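Local coordinates for beta-glucanase (Clostridium thermocellum, PDB 3WVJ), which hydrolyses mixed-linkage beta-1,3-1,4-glucans such as lichenan, as an endo-acting glycoside hydrolase of family 16, at residues A[45-53]-A[198-209]. Residues are numbered along the deposited sequence; the frame is centred on the assembly and turned at random.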
# COMPACT_ATOMS: atom_id res chain seq x y z
N GLY A 45 -14.99 -8.73 8.75
CA GLY A 45 -14.51 -7.42 9.16
C GLY A 45 -13.40 -6.85 8.30
O GLY A 45 -12.93 -5.70 8.57
N LYS A 46 -12.98 -7.61 7.27
CA LYS A 46 -11.80 -7.20 6.44
C LYS A 46 -12.04 -6.87 4.96
O LYS A 46 -13.05 -7.25 4.40
CB LYS A 46 -10.65 -8.18 6.66
CG LYS A 46 -10.47 -8.30 8.17
CD LYS A 46 -9.93 -9.60 8.61
CE LYS A 46 -10.29 -9.73 10.09
NZ LYS A 46 -10.17 -11.14 10.48
N MET A 47 -11.16 -6.04 4.39
CA MET A 47 -11.11 -5.86 2.98
C MET A 47 -10.08 -6.87 2.49
O MET A 47 -8.98 -7.03 3.10
CB MET A 47 -10.75 -4.42 2.68
CG MET A 47 -10.70 -4.12 1.19
SD MET A 47 -9.08 -4.50 0.47
CE MET A 47 -8.13 -3.05 0.90
N ILE A 48 -10.41 -7.60 1.43
CA ILE A 48 -9.52 -8.66 0.93
C ILE A 48 -9.08 -8.27 -0.50
O ILE A 48 -9.90 -7.85 -1.30
CB ILE A 48 -10.25 -10.00 1.01
CG1 ILE A 48 -10.61 -10.21 2.46
CG2 ILE A 48 -9.35 -11.14 0.57
CD1 ILE A 48 -10.62 -11.64 2.85
N LEU A 49 -7.77 -8.30 -0.76
CA LEU A 49 -7.28 -8.20 -2.10
C LEU A 49 -6.86 -9.58 -2.52
O LEU A 49 -6.13 -10.26 -1.79
CB LEU A 49 -6.02 -7.27 -2.19
CG LEU A 49 -6.23 -5.82 -1.78
CD1 LEU A 49 -4.88 -5.09 -2.03
CD2 LEU A 49 -7.31 -5.17 -2.62
N THR A 50 -7.35 -10.04 -3.68
CA THR A 50 -7.06 -11.41 -4.12
C THR A 50 -6.39 -11.38 -5.47
O THR A 50 -6.95 -10.85 -6.43
CB THR A 50 -8.33 -12.29 -4.18
OG1 THR A 50 -8.97 -12.27 -2.90
CG2 THR A 50 -7.97 -13.73 -4.52
N LEU A 51 -5.17 -11.91 -5.50
CA LEU A 51 -4.39 -12.10 -6.70
C LEU A 51 -4.74 -13.48 -7.18
O LEU A 51 -4.69 -14.48 -6.43
CB LEU A 51 -2.94 -12.05 -6.38
CG LEU A 51 -1.94 -12.58 -7.41
CD1 LEU A 51 -2.12 -11.86 -8.72
CD2 LEU A 51 -0.52 -12.38 -6.92
N ASP A 52 -5.15 -13.54 -8.43
CA ASP A 52 -5.66 -14.75 -9.03
C ASP A 52 -5.34 -14.72 -10.51
O ASP A 52 -4.99 -13.66 -11.09
CB ASP A 52 -7.16 -14.91 -8.73
CG ASP A 52 -7.64 -16.35 -8.89
OD1 ASP A 52 -6.87 -17.32 -9.05
OD2 ASP A 52 -8.85 -16.52 -8.89
N ARG A 53 -5.38 -15.89 -11.12
CA ARG A 53 -5.16 -16.01 -12.51
C ARG A 53 -6.24 -15.25 -13.23
O ARG A 53 -7.37 -15.13 -12.71
CB ARG A 53 -5.20 -17.49 -12.90
CG ARG A 53 -4.64 -17.80 -14.29
CD ARG A 53 -3.93 -19.14 -14.30
NE ARG A 53 -2.75 -19.03 -13.44
CZ ARG A 53 -2.24 -20.02 -12.71
NH1 ARG A 53 -2.79 -21.24 -12.73
NH2 ARG A 53 -1.17 -19.79 -11.96
N TYR A 198 8.10 -14.46 -9.35
CA TYR A 198 6.77 -14.90 -8.96
C TYR A 198 6.56 -16.29 -9.48
O TYR A 198 6.80 -16.54 -10.65
CB TYR A 198 5.72 -13.96 -9.52
CG TYR A 198 4.32 -14.43 -9.24
CD1 TYR A 198 3.95 -14.94 -7.97
CD2 TYR A 198 3.36 -14.36 -10.24
CE1 TYR A 198 2.65 -15.38 -7.74
CE2 TYR A 198 2.05 -14.77 -10.00
CZ TYR A 198 1.70 -15.25 -8.76
OH TYR A 198 0.41 -15.62 -8.57
N ASP A 199 6.24 -17.18 -8.51
CA ASP A 199 5.70 -18.57 -8.57
C ASP A 199 4.61 -18.93 -9.59
O ASP A 199 4.59 -20.01 -10.13
CB ASP A 199 4.99 -18.78 -7.19
CG ASP A 199 5.31 -20.07 -6.61
OD1 ASP A 199 5.59 -20.95 -7.42
OD2 ASP A 199 5.26 -20.27 -5.38
N GLY A 200 3.63 -18.05 -9.75
CA GLY A 200 2.43 -18.31 -10.58
C GLY A 200 1.34 -18.93 -9.73
O GLY A 200 0.27 -19.27 -10.22
N ARG A 201 1.60 -19.03 -8.44
CA ARG A 201 0.70 -19.63 -7.50
C ARG A 201 -0.46 -18.71 -7.10
O ARG A 201 -0.26 -17.54 -6.72
CB ARG A 201 1.53 -20.11 -6.32
CG ARG A 201 1.19 -19.60 -4.94
CD ARG A 201 0.21 -20.54 -4.27
NE ARG A 201 0.53 -21.89 -4.73
CZ ARG A 201 -0.21 -23.00 -4.61
NH1 ARG A 201 -1.39 -23.02 -3.97
NH2 ARG A 201 0.26 -24.14 -5.12
N THR A 202 -1.67 -19.26 -7.18
CA THR A 202 -2.91 -18.51 -6.89
C THR A 202 -3.92 -19.45 -6.17
O THR A 202 -3.69 -20.65 -6.09
CB THR A 202 -3.53 -17.99 -8.18
OG1 THR A 202 -3.64 -19.07 -9.08
CG2 THR A 202 -2.59 -16.95 -8.87
N PRO A 203 -4.98 -18.89 -5.55
CA PRO A 203 -5.16 -17.47 -5.21
C PRO A 203 -4.19 -17.15 -4.10
O PRO A 203 -3.71 -18.07 -3.44
CB PRO A 203 -6.62 -17.43 -4.66
CG PRO A 203 -6.94 -18.85 -4.35
CD PRO A 203 -6.21 -19.67 -5.35
N LEU A 204 -3.90 -15.87 -3.90
CA LEU A 204 -3.17 -15.32 -2.77
C LEU A 204 -3.98 -14.10 -2.32
O LEU A 204 -4.59 -13.46 -3.14
CB LEU A 204 -1.80 -14.80 -3.24
CG LEU A 204 -0.78 -15.89 -3.55
CD1 LEU A 204 0.51 -15.35 -4.20
CD2 LEU A 204 -0.43 -16.67 -2.29
N GLN A 205 -3.94 -13.74 -1.04
CA GLN A 205 -4.69 -12.57 -0.56
C GLN A 205 -3.95 -11.85 0.54
O GLN A 205 -3.21 -12.45 1.32
CB GLN A 205 -6.07 -12.93 0.00
CG GLN A 205 -6.71 -14.20 -0.52
CD GLN A 205 -7.99 -14.59 0.22
OE1 GLN A 205 -7.95 -14.99 1.38
NE2 GLN A 205 -9.16 -14.43 -0.46
N ALA A 206 -4.19 -10.56 0.61
CA ALA A 206 -3.75 -9.71 1.68
C ALA A 206 -5.08 -9.19 2.26
O ALA A 206 -6.04 -8.93 1.53
CB ALA A 206 -2.92 -8.53 1.12
N GLU A 207 -5.08 -8.96 3.57
CA GLU A 207 -6.30 -8.56 4.28
C GLU A 207 -6.04 -7.32 5.12
O GLU A 207 -4.95 -7.12 5.67
CB GLU A 207 -6.76 -9.72 5.12
CG GLU A 207 -6.69 -11.07 4.43
CD GLU A 207 -7.37 -12.14 5.28
OE1 GLU A 207 -7.78 -11.81 6.40
OE2 GLU A 207 -7.53 -13.28 4.84
N TYR A 208 -7.02 -6.44 5.16
CA TYR A 208 -6.85 -5.14 5.82
C TYR A 208 -8.04 -4.97 6.74
O TYR A 208 -9.13 -5.19 6.32
CB TYR A 208 -6.85 -4.03 4.75
CG TYR A 208 -5.71 -4.17 3.70
CD1 TYR A 208 -4.57 -3.38 3.79
CD2 TYR A 208 -5.76 -5.13 2.67
CE1 TYR A 208 -3.54 -3.50 2.87
CE2 TYR A 208 -4.70 -5.30 1.78
CZ TYR A 208 -3.60 -4.43 1.87
OH TYR A 208 -2.51 -4.48 1.04
N GLU A 209 -7.84 -4.51 7.97
CA GLU A 209 -9.00 -4.22 8.85
C GLU A 209 -9.40 -2.76 8.83
O GLU A 209 -10.56 -2.45 8.99
CB GLU A 209 -8.73 -4.62 10.29
CG GLU A 209 -8.26 -6.04 10.50
CD GLU A 209 -8.24 -6.38 11.96
OE1 GLU A 209 -8.57 -5.47 12.76
OE2 GLU A 209 -7.96 -7.55 12.30
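Met47 and Leu49 meet the Tyr208 ring at oblique angles, while Met47 O lies at the ring edge, in its plane. The Met47 CE methyl is 3.6 Å from Tyr208 CD2, and SD makes a Met-aromatic contact. CG of Met47 stands anti to the backbone N (chi1 -179°), and bends at chi2 and chi3 lay the chain beside the ring. The Leu49 side chain crosses the ring obliquely, with CD1 3.8 Å from Tyr208 CE2, near the hydroxyl. That hydroxyl is hydrogen-bonded to Ser92 O. In the loop, Gly200 N sits over the centre of one face of Tyr198, and Tyr61 packs edge-to-face with this ring. Leu51 CD2 approaches it obliquely and also meets Leu204 CD1 at 4.2 Å. Thr202 OG1 lies over one face of the Arg53 guanidinium, whose modelled placement is doubtful because NH2 is too close to Gly200 O.

Strand 46-53 runs antiparallel to residues 204-209 of strand 204-214. Six backbone hydrogen bonds join Met47 with Tyr208, Leu49 with Ala206 and Leu51 with Leu204. On the face opposite Met47, Leu49 and Tyr208, Gln205 NE2 donates to Thr50 OG1 at 3.3 Å, tilted from the amide plane. Ile48 CG2 packs 3.5 Å from Gln205 NE2. Lys46 lies alongside Glu209, with its NZ 4.6 Å from Glu209 OE2, beyond a salt bridge.

This two-faced pairing belongs to the beta-jellyroll. Met47, Leu51, Leu204 and Tyr208 pack inward against strands 89-97 and 179-187. The other face is mixed, with Thr50, Gln205 and Glu207 beside the buried Ile48. The backbone bonds supply the regular link; the charges of Lys46 and Glu209 would probably add only diffuse attraction.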